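Side-chain contacts in uncharacterized protein (Pseudomonas aeruginosa UCBPP-PA14, PDB 3FD9), which acts as an anti-activator of type III secretion transcription, probably by blocking self-association and DNA binding of the activator ExsA: residues Pro191-Gln194 / Arg195-Thr199; Cys218-Gln221 / Pro222-Arg225; Gly26-Ser29 / Ala30-Ala34; Glu68-Gln71 / Ile72-Ala76. All coordinates share one frame; numbering follows the deposited sequence.

Interaction 1 (Pro191-Gln194 / Arg195-Thr199); sequences PNWQ and RGMAT
R195 and N192 lean on each other across the opening turn of helix 193-203, and the arginine is worth following outward. Its CB passes 3.8 Å from N192 O, whose carbonyl is taken by the helix backbone: G196 N binds N192 O at 2.9 Å. CG stands anti to the backbone N (chi1 -171°), and the chain runs on extended until a bend at chi3 folds the guanidinium back beside N192. NE then lies 4.0 Å from N192 CB while it hydrogen-bonds to G208 O in the loop that follows the helix. The terminal plane stacks on the N192 amide, the two 25° apart, with N192 CG 3.5 Å above the guanidinium plane and displaced toward its rim. At the tip, R195 NH2 lies 3.7 Å from N192 CG. N192 occupies the N-cap position, but its side chain makes no capping bond; it lies along the arginine instead and packs on P211.

A second pair grows from a different side of the same turn. M197, present as selenomethionine, bends at chi2 and chi3 and brings its methyl CE obliquely to the far corner of the W193 indole, 3.6 Å from CH2. W193 in turn stacks on Y108, and M39 of the second subunit packs on both W193 and M197, while Q194 NE2 hydrogen-bonds to M39 O of that subunit. The chemistry therefore divides the turn: a flat, polar stack, with its arginine also tied to the G208 carbonyl, joins it to the following loop, while an apolar pair joins it to helix 96-115 and to the neighbouring chain.

Interaction 2 (Cys218-Gln221 / Pro222-Arg225); sequences CLWQ and PLCR
W220 receives two neighbours from the next turn, L223 and C224, and the contacts here fall into three kinds. The first is aromatic. L223 CD2 lies over one face of the indole in a CH-pi contact, 4.2 Å from the centroid of the six-membered ring and 19° off its normal. C224 SG makes a sulfur-aromatic contact, 3.8 Å from the centroid of the five-membered ring but oblique to it. Its chi1 of -64°, with SG anti to the carbonyl carbon, turns the sulfur back along the helix toward the indole.

The second kind is the backbone. This is the C-terminal turn of helix 217-223, kinked where P222 has no N-H to offer the preceding turn; P222 CD rests 3.0 Å from C218 O instead. Regular bonding resumes with L223 N to L219 O at 3.2 Å and C224 N to W220 O at 3.0 Å, after which C224 leaves helical geometry. The turn packs between two helices: W220 meets L104 and L223 meets M99 of helix 96-115, while L219 and P222 meet V236 of helix 232-241.

The third involves the polar side chains. R225 CG passes 3.2 Å from Q221 O, and R225 CD lies 3.9 Å from Q221 NE2, so only aliphatic arginine carbons meet the glutamine; the guanidinium reaches onward to a salt bridge with D229.

Interaction 3 (Gly26-Ser29 / Ala30-Ala34); sequences GIIS and ARQLA
A capping box between S29 and Q32 opens helix 30-39, each residue binding the other's backbone N-H with its side chain. S29 OG takes the crowded position between its own backbone N and carbonyl carbon (chi1 70°), which swings it over the first turn to accept from Q32 N at 3.1 Å. In return S29 N donates to Q32 OE1 at 2.9 Å; the bond is almost straight, 173° at the hydrogen, and lies in the plane of the amide on a lone pair of OE1. The first i to i+4 bond of the helix is L33 N to S29 O at 3.0 Å.

Just outside the box, I28 and L33 bracket it with apolar groups, I28 CG2 lying 4.1 Å from L33 CB. This pairing of the residue before the N-cap with the fourth residue of the helix is a hydrophobic staple, and Y22 of helix 19-24 packs against I28. A water beside S29 OG also meets R31 NH2 in a weak bond.

Q32 NE2 hydrogen-bonds to L64 O. The box thus gives Q32 N, in the first turn, a side-chain acceptor, and the same glutamine's amide is held at both its oxygen and its nitrogen, which fixes its rotation.

Interaction 4 (Glu68-Gln71 / Ile72-Ala76); sequences EVRQ and ILLCA
L74 CD2 is approached by two polar side chains from the turn before it. Q71 NE2 comes to 3.6 Å from that methyl and R70 NH2 to 4.1 Å, each side chain lying alongside the leucine and pointing the same way. R70 CG is anti to its backbone N (chi1 -154°), and the chain bends at chi3 to carry the guanidinium obliquely past the methyl. The backbone of both turns is joined by successive i to i+4 bonds, from I72 N to E68 O through to C75 N to Q71 O, the last at 2.8 Å.

One turn back, the E67 carboxylate positions both polar ends: OE1 forms a salt bridge with R70 NH1, and OE2 accepts from Q71 NE2. At the start of the helix E68 OE1 accepts from G65 N.

V69, I72 and L73 pack on the neighbouring helices: V69 and L73 meet L36 of helix 30-39, and I72 lies on W53 of helix 52-60. L201 of the third subunit packs on R70 and L73. V69, I72 and L73 turned to neighbouring helices, with R70 and Q71 on another side beside the exposed L74, are consistent with an amphipathic helix.

In the fold
The four contacts form two pairs. Interactions 3 and 4 belong to the N-terminal region, their centres about 14 Å apart, and they touch directly where Q32 NE2 lies 3.7 Å from V69 CG2. Interactions 1 and 2 lie on consecutive helices of the C-terminal region, centres about 17 Å apart and nearest atoms about 6 Å; they do not touch, but W193, M197 and W220 all pack on L104 of helix 96-115. The pairs are well separated: interactions 1 and 3 have centres about 35 Å apart, on opposite sides of the chain's centre. Other subunits connect such regions, since M39 of the second subunit reaches interaction 1 and L201 of the third reaches interaction 4.

Interaction 1 (Pro191-Gln194 / Arg195-Thr199)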
loop_
_atom_site.group_PDB
_atom_site.type_symbol
_atom_site.label_atom_id
_atom_site.label_comp_id
_atom_site.label_asym_id
_atom_site.label_seq_id
_atom_site.Cartn_x
_atom_site.Cartn_y
_atom_site.Cartn_z
ATOM N N PRO A 191 24.475 22.779 -12.382
ATOM C CA PRO A 191 24.384 23.434 -11.073
ATOM C C PRO A 191 22.950 23.722 -10.645
ATOM O O PRO A 191 22.620 23.481 -9.485
ATOM C CB PRO A 191 25.145 24.744 -11.289
ATOM C CG PRO A 191 26.070 24.459 -12.445
ATOM C CD PRO A 191 25.305 23.540 -13.330
ATOM N N ASN A 192 22.114 24.213 -11.560
ATOM C CA ASN A 192 20.772 24.679 -11.207
ATOM C C ASN A 192 19.652 23.647 -11.308
ATOM O O ASN A 192 18.476 24.016 -11.385
ATOM C CB ASN A 192 20.389 25.898 -12.044
ATOM C CG ASN A 192 21.267 27.097 -11.768
ATOM O OD1 ASN A 192 21.563 27.874 -12.676
ATOM N ND2 ASN A 192 21.691 27.257 -10.515
ATOM N N TRP A 193 20.005 22.363 -11.307
ATOM C CA TRP A 193 19.001 21.299 -11.327
ATOM C C TRP A 193 18.095 21.418 -10.111
ATOM O O TRP A 193 16.887 21.349 -10.241
ATOM C CB TRP A 193 19.667 19.924 -11.392
ATOM C CG TRP A 193 18.787 18.753 -11.029
ATOM C CD1 TRP A 193 18.861 17.999 -9.895
ATOM C CD2 TRP A 193 17.734 18.186 -11.816
ATOM N NE1 TRP A 193 17.913 17.005 -9.920
ATOM C CE2 TRP A 193 17.207 17.100 -11.089
ATOM C CE3 TRP A 193 17.184 18.494 -13.059
ATOM C CZ2 TRP A 193 16.156 16.324 -11.562
ATOM C CZ3 TRP A 193 16.147 17.733 -13.529
ATOM C CH2 TRP A 193 15.638 16.654 -12.784
ATOM N N GLN A 194 18.685 21.611 -8.935
ATOM C CA GLN A 194 17.918 21.844 -7.715
ATOM C C GLN A 194 16.967 23.024 -7.876
ATOM O O GLN A 194 15.743 22.872 -7.841
ATOM C CB GLN A 194 18.865 22.135 -6.553
ATOM C CG GLN A 194 19.836 21.011 -6.233
ATOM C CD GLN A 194 19.227 19.960 -5.322
ATOM O OE1 GLN A 194 18.268 20.234 -4.591
ATOM N NE2 GLN A 194 19.787 18.747 -5.354
ATOM N N ARG A 195 17.549 24.205 -8.043
ATOM C CA ARG A 195 16.778 25.426 -8.167
ATOM C C ARG A 195 15.617 25.265 -9.134
ATOM O O ARG A 195 14.489 25.668 -8.840
ATOM C CB ARG A 195 17.667 26.576 -8.626
ATOM C CG ARG A 195 16.979 27.933 -8.562
ATOM C CD ARG A 195 17.821 29.011 -9.218
ATOM N NE ARG A 195 17.962 28.790 -10.652
ATOM C CZ ARG A 195 18.415 29.701 -11.504
ATOM N NH1 ARG A 195 18.769 30.902 -11.064
ATOM N NH2 ARG A 195 18.510 29.413 -12.795
ATOM N N GLY A 196 15.902 24.677 -10.290
ATOM C CA GLY A 196 14.895 24.492 -11.313
ATOM C C GLY A 196 13.721 23.680 -10.820
ATOM O O GLY A 196 12.565 23.979 -11.145
HETATM N N MSE A 197 14.011 22.653 -10.028
HETATM C CA MSE A 197 12.967 21.766 -9.535
HETATM C C MSE A 197 12.099 22.463 -8.491
HETATM O O MSE A 197 10.888 22.287 -8.468
HETATM C CB MSE A 197 13.576 20.488 -8.959
HETATM C CG MSE A 197 12.556 19.464 -8.494
HETATM SE SE MSE A 197 11.394 18.792 -9.940
HETATM C CE MSE A 197 12.754 18.074 -11.166
ATOM N N ALA A 198 12.729 23.258 -7.633
ATOM C CA ALA A 198 12.005 24.043 -6.638
ATOM C C ALA A 198 11.045 25.013 -7.309
ATOM O O ALA A 198 9.883 25.138 -6.913
ATOM C CB ALA A 198 12.981 24.806 -5.766
ATOM N N THR A 199 11.538 25.697 -8.333
ATOM C CA THR A 199 10.739 26.687 -9.041
ATOM C C THR A 199 9.531 26.065 -9.720
ATOM O O THR A 199 8.413 26.536 -9.561
ATOM C CB THR A 199 11.562 27.406 -10.094
ATOM O OG1 THR A 199 12.601 28.155 -9.451
ATOM C CG2 THR A 199 10.674 28.336 -10.912
#

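Interaction 2 (Cys218-Gln221 / Pro222-Arg225)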
loop_
_atom_site.group_PDB
_atom_site.type_symbol
_atom_site.label_atom_id
_atom_site.label_comp_id
_atom_site.label_asym_id
_atom_site.label_seq_id
_atom_site.Cartn_x
_atom_site.Cartn_y
_atom_site.Cartn_z
ATOM N N CYS A 218 18.485 19.952 -27.552
ATOM C CA CYS A 218 17.445 19.623 -28.525
ATOM C C CYS A 218 16.184 19.062 -27.869
ATOM O O CYS A 218 15.119 19.042 -28.477
ATOM C CB CYS A 218 17.973 18.714 -29.648
ATOM S SG CYS A 218 19.429 17.750 -29.221
ATOM N N LEU A 219 16.305 18.614 -26.627
ATOM C CA LEU A 219 15.124 18.320 -25.820
ATOM C C LEU A 219 14.530 19.598 -25.226
ATOM O O LEU A 219 13.314 19.790 -25.234
ATOM C CB LEU A 219 15.456 17.372 -24.677
ATOM C CG LEU A 219 14.329 17.316 -23.642
ATOM C CD1 LEU A 219 13.081 16.721 -24.282
ATOM C CD2 LEU A 219 14.732 16.541 -22.390
ATOM N N TRP A 220 15.393 20.471 -24.713
ATOM C CA TRP A 220 14.925 21.660 -24.024
ATOM C C TRP A 220 14.238 22.664 -24.936
ATOM O O TRP A 220 13.187 23.193 -24.589
ATOM C CB TRP A 220 16.056 22.344 -23.263
ATOM C CG TRP A 220 15.592 22.905 -21.949
ATOM C CD1 TRP A 220 15.333 24.212 -21.658
ATOM C CD2 TRP A 220 15.302 22.164 -20.751
ATOM N NE1 TRP A 220 14.914 24.330 -20.353
ATOM C CE2 TRP A 220 14.889 23.089 -19.778
ATOM C CE3 TRP A 220 15.363 20.811 -20.410
ATOM C CZ2 TRP A 220 14.542 22.703 -18.487
ATOM C CZ3 TRP A 220 15.015 20.433 -19.124
ATOM C CH2 TRP A 220 14.613 21.372 -18.184
ATOM N N GLN A 221 14.835 22.932 -26.090
ATOM C CA GLN A 221 14.237 23.855 -27.047
ATOM C C GLN A 221 12.729 23.609 -27.218
ATOM O O GLN A 221 11.926 24.509 -26.960
ATOM C CB GLN A 221 14.999 23.837 -28.379
ATOM C CG GLN A 221 14.136 24.008 -29.627
ATOM C CD GLN A 221 13.689 25.441 -29.859
ATOM O OE1 GLN A 221 14.275 26.388 -29.328
ATOM N NE2 GLN A 221 12.645 25.608 -30.666
ATOM N N PRO A 222 12.334 22.387 -27.616
ATOM C CA PRO A 222 10.905 22.093 -27.779
ATOM C C PRO A 222 10.155 22.111 -26.456
ATOM O O PRO A 222 8.980 22.454 -26.421
ATOM C CB PRO A 222 10.897 20.665 -28.325
ATOM C CG PRO A 222 12.284 20.406 -28.791
ATOM C CD PRO A 222 13.172 21.222 -27.931
ATOM N N LEU A 223 10.826 21.728 -25.378
ATOM C CA LEU A 223 10.158 21.599 -24.090
ATOM C C LEU A 223 9.628 22.954 -23.618
ATOM O O LEU A 223 8.557 23.044 -23.016
ATOM C CB LEU A 223 11.103 20.984 -23.049
ATOM C CG LEU A 223 10.433 20.376 -21.816
ATOM C CD1 LEU A 223 9.593 19.180 -22.207
ATOM C CD2 LEU A 223 11.451 19.973 -20.779
ATOM N N CYS A 224 10.370 24.012 -23.916
ATOM C CA CYS A 224 10.013 25.347 -23.449
ATOM C C CYS A 224 9.062 26.042 -24.397
ATOM O O CYS A 224 8.771 27.228 -24.222
ATOM C CB CYS A 224 11.260 26.204 -23.276
ATOM S SG CYS A 224 12.358 25.591 -22.016
ATOM N N ARG A 225 8.578 25.312 -25.397
ATOM C CA ARG A 225 7.688 25.901 -26.384
ATOM C C ARG A 225 6.459 25.049 -26.565
ATOM O O ARG A 225 5.770 25.145 -27.572
ATOM C CB ARG A 225 8.399 26.068 -27.723
ATOM C CG ARG A 225 9.759 26.721 -27.610
ATOM C CD ARG A 225 10.003 27.678 -28.754
ATOM N NE ARG A 225 9.373 28.974 -28.504
ATOM C CZ ARG A 225 8.267 29.405 -29.106
ATOM N NH1 ARG A 225 7.663 28.641 -30.008
ATOM N NH2 ARG A 225 7.772 30.602 -28.807
#

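Interaction 3 (Gly26-Ser29 / Ala30-Ala34)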
loop_
_atom_site.group_PDB
_atom_site.type_symbol
_atom_site.label_atom_id
_atom_site.label_comp_id
_atom_site.label_asym_id
_atom_site.label_seq_id
_atom_site.Cartn_x
_atom_site.Cartn_y
_atom_site.Cartn_z
ATOM N N GLY A 26 2.300 -0.658 -5.060
ATOM C CA GLY A 26 1.112 0.173 -5.183
ATOM C C GLY A 26 0.900 0.677 -6.598
ATOM O O GLY A 26 0.412 1.787 -6.815
ATOM N N ILE A 27 1.282 -0.139 -7.571
ATOM C CA ILE A 27 1.088 0.215 -8.967
ATOM C C ILE A 27 -0.304 -0.224 -9.397
ATOM O O ILE A 27 -0.962 0.447 -10.197
ATOM C CB ILE A 27 2.160 -0.443 -9.860
ATOM C CG1 ILE A 27 3.543 0.055 -9.459
ATOM C CG2 ILE A 27 1.933 -0.110 -11.330
ATOM C CD1 ILE A 27 3.723 1.559 -9.663
ATOM N N ILE A 28 -0.739 -1.353 -8.841
ATOM C CA ILE A 28 -2.027 -1.960 -9.143
ATOM C C ILE A 28 -2.751 -2.290 -7.830
ATOM O O ILE A 28 -2.226 -3.026 -6.991
ATOM C CB ILE A 28 -1.827 -3.261 -9.931
ATOM C CG1 ILE A 28 -0.919 -3.018 -11.133
ATOM C CG2 ILE A 28 -3.152 -3.826 -10.383
ATOM C CD1 ILE A 28 -1.066 -4.037 -12.244
ATOM N N SER A 29 -3.950 -1.751 -7.641
ATOM C CA SER A 29 -4.685 -2.019 -6.411
ATOM C C SER A 29 -5.227 -3.446 -6.398
ATOM O O SER A 29 -5.265 -4.108 -7.430
ATOM C CB SER A 29 -5.826 -1.021 -6.237
ATOM O OG SER A 29 -6.838 -1.252 -7.198
ATOM N N ALA A 30 -5.638 -3.923 -5.227
ATOM C CA ALA A 30 -6.224 -5.253 -5.115
ATOM C C ALA A 30 -7.471 -5.327 -5.975
ATOM O O ALA A 30 -7.677 -6.297 -6.710
ATOM C CB ALA A 30 -6.560 -5.572 -3.670
ATOM N N ARG A 31 -8.301 -4.291 -5.877
ATOM C CA ARG A 31 -9.507 -4.183 -6.685
ATOM C C ARG A 31 -9.179 -4.343 -8.171
ATOM O O ARG A 31 -9.822 -5.123 -8.879
ATOM C CB ARG A 31 -10.173 -2.834 -6.441
ATOM C CG ARG A 31 -11.611 -2.760 -6.905
ATOM C CD ARG A 31 -12.160 -1.347 -6.804
ATOM N NE ARG A 31 -11.266 -0.382 -7.437
ATOM C CZ ARG A 31 -10.991 -0.330 -8.743
ATOM N NH1 ARG A 31 -11.534 -1.205 -9.587
ATOM N NH2 ARG A 31 -10.160 0.597 -9.210
ATOM N N GLN A 32 -8.180 -3.597 -8.637
ATOM C CA GLN A 32 -7.831 -3.591 -10.060
ATOM C C GLN A 32 -7.330 -4.941 -10.527
ATOM O O GLN A 32 -7.763 -5.447 -11.563
ATOM C CB GLN A 32 -6.785 -2.531 -10.368
ATOM C CG GLN A 32 -7.326 -1.121 -10.239
ATOM C CD GLN A 32 -6.246 -0.074 -10.358
ATOM O OE1 GLN A 32 -5.152 -0.228 -9.810
ATOM N NE2 GLN A 32 -6.543 1.000 -11.084
ATOM N N LEU A 33 -6.423 -5.526 -9.755
ATOM C CA LEU A 33 -5.885 -6.836 -10.089
ATOM C C LEU A 33 -6.997 -7.878 -10.264
ATOM O O LEU A 33 -6.951 -8.685 -11.182
ATOM C CB LEU A 33 -4.908 -7.298 -9.014
ATOM C CG LEU A 33 -4.072 -8.517 -9.388
ATOM C CD1 LEU A 33 -2.891 -8.072 -10.229
ATOM C CD2 LEU A 33 -3.603 -9.251 -8.153
ATOM N N ALA A 34 -8.002 -7.854 -9.400
ATOM C CA ALA A 34 -9.066 -8.847 -9.462
ATOM C C ALA A 34 -9.822 -8.771 -10.778
ATOM O O ALA A 34 -10.250 -9.789 -11.320
ATOM C CB ALA A 34 -10.030 -8.682 -8.284
HETATM O O HOH W 1 -8.175 0.836 -7.390
#

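Interaction 4 (Glu68-Gln71 / Ile72-Ala76)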
loop_
_atom_site.group_PDB
_atom_site.type_symbol
_atom_site.label_atom_id
_atom_site.label_comp_id
_atom_site.label_asym_id
_atom_site.label_seq_id
_atom_site.Cartn_x
_atom_site.Cartn_y
_atom_site.Cartn_z
ATOM N N GLU A 68 -6.104 3.466 -17.665
ATOM C CA GLU A 68 -5.025 2.515 -17.842
ATOM C C GLU A 68 -5.585 1.103 -17.810
ATOM O O GLU A 68 -5.227 0.269 -18.637
ATOM C CB GLU A 68 -3.946 2.697 -16.781
ATOM C CG GLU A 68 -3.056 3.906 -17.001
ATOM C CD GLU A 68 -3.813 5.223 -16.908
ATOM O OE1 GLU A 68 -4.569 5.432 -15.919
ATOM O OE2 GLU A 68 -3.639 6.054 -17.828
ATOM N N VAL A 69 -6.477 0.824 -16.869
ATOM C CA VAL A 69 -7.094 -0.496 -16.837
ATOM C C VAL A 69 -7.875 -0.770 -18.125
ATOM O O VAL A 69 -7.693 -1.820 -18.751
ATOM C CB VAL A 69 -8.010 -0.699 -15.622
ATOM C CG1 VAL A 69 -8.776 -2.000 -15.769
ATOM C CG2 VAL A 69 -7.201 -0.705 -14.343
ATOM N N ARG A 70 -8.733 0.164 -18.531
ATOM C CA ARG A 70 -9.531 -0.045 -19.734
ATOM C C ARG A 70 -8.646 -0.325 -20.950
ATOM O O ARG A 70 -8.892 -1.285 -21.689
ATOM C CB ARG A 70 -10.462 1.138 -20.018
ATOM C CG ARG A 70 -11.689 0.734 -20.814
ATOM C CD ARG A 70 -12.482 1.925 -21.336
ATOM N NE ARG A 70 -12.126 2.282 -22.711
ATOM C CZ ARG A 70 -11.630 3.459 -23.071
ATOM N NH1 ARG A 70 -11.443 4.399 -22.159
ATOM N NH2 ARG A 70 -11.334 3.702 -24.342
ATOM N N GLN A 71 -7.622 0.505 -21.144
ATOM C CA GLN A 71 -6.710 0.365 -22.275
ATOM C C GLN A 71 -6.045 -0.998 -22.297
ATOM O O GLN A 71 -5.901 -1.613 -23.352
ATOM C CB GLN A 71 -5.650 1.461 -22.267
ATOM C CG GLN A 71 -6.152 2.800 -22.803
ATOM C CD GLN A 71 -6.556 2.740 -24.271
ATOM O OE1 GLN A 71 -5.787 2.277 -25.123
ATOM N NE2 GLN A 71 -7.766 3.211 -24.574
ATOM N N ILE A 72 -5.637 -1.476 -21.129
ATOM C CA ILE A 72 -5.095 -2.821 -21.022
ATOM C C ILE A 72 -6.085 -3.826 -21.597
ATOM O O ILE A 72 -5.750 -4.586 -22.502
ATOM C CB ILE A 72 -4.795 -3.187 -19.564
ATOM C CG1 ILE A 72 -3.621 -2.361 -19.055
ATOM C CG2 ILE A 72 -4.493 -4.668 -19.446
ATOM C CD1 ILE A 72 -3.355 -2.512 -17.587
ATOM N N LEU A 73 -7.312 -3.809 -21.083
ATOM C CA LEU A 73 -8.346 -4.729 -21.551
ATOM C C LEU A 73 -8.605 -4.559 -23.045
ATOM O O LEU A 73 -8.903 -5.521 -23.758
ATOM C CB LEU A 73 -9.646 -4.539 -20.764
ATOM C CG LEU A 73 -9.581 -4.864 -19.270
ATOM C CD1 LEU A 73 -10.975 -4.933 -18.703
ATOM C CD2 LEU A 73 -8.845 -6.167 -19.008
ATOM N N LEU A 74 -8.488 -3.323 -23.511
ATOM C CA LEU A 74 -8.742 -3.009 -24.904
ATOM C C LEU A 74 -7.680 -3.660 -25.776
ATOM O O LEU A 74 -7.967 -4.558 -26.574
ATOM C CB LEU A 74 -8.722 -1.493 -25.096
ATOM C CG LEU A 74 -9.321 -0.944 -26.385
ATOM C CD1 LEU A 74 -10.630 -1.635 -26.695
ATOM C CD2 LEU A 74 -9.524 0.553 -26.255
ATOM N N CYS A 75 -6.447 -3.199 -25.603
ATOM C CA CYS A 75 -5.320 -3.688 -26.374
ATOM C C CYS A 75 -5.161 -5.199 -26.327
ATOM O O CYS A 75 -4.674 -5.795 -27.278
ATOM C CB CYS A 75 -4.037 -3.023 -25.898
ATOM S SG CYS A 75 -4.026 -1.255 -26.200
ATOM N N ALA A 76 -5.569 -5.818 -25.226
ATOM C CA ALA A 76 -5.371 -7.247 -25.053
ATOM C C ALA A 76 -6.387 -8.052 -25.848
ATOM O O ALA A 76 -6.206 -9.250 -26.066
ATOM C CB ALA A 76 -5.440 -7.614 -23.586
#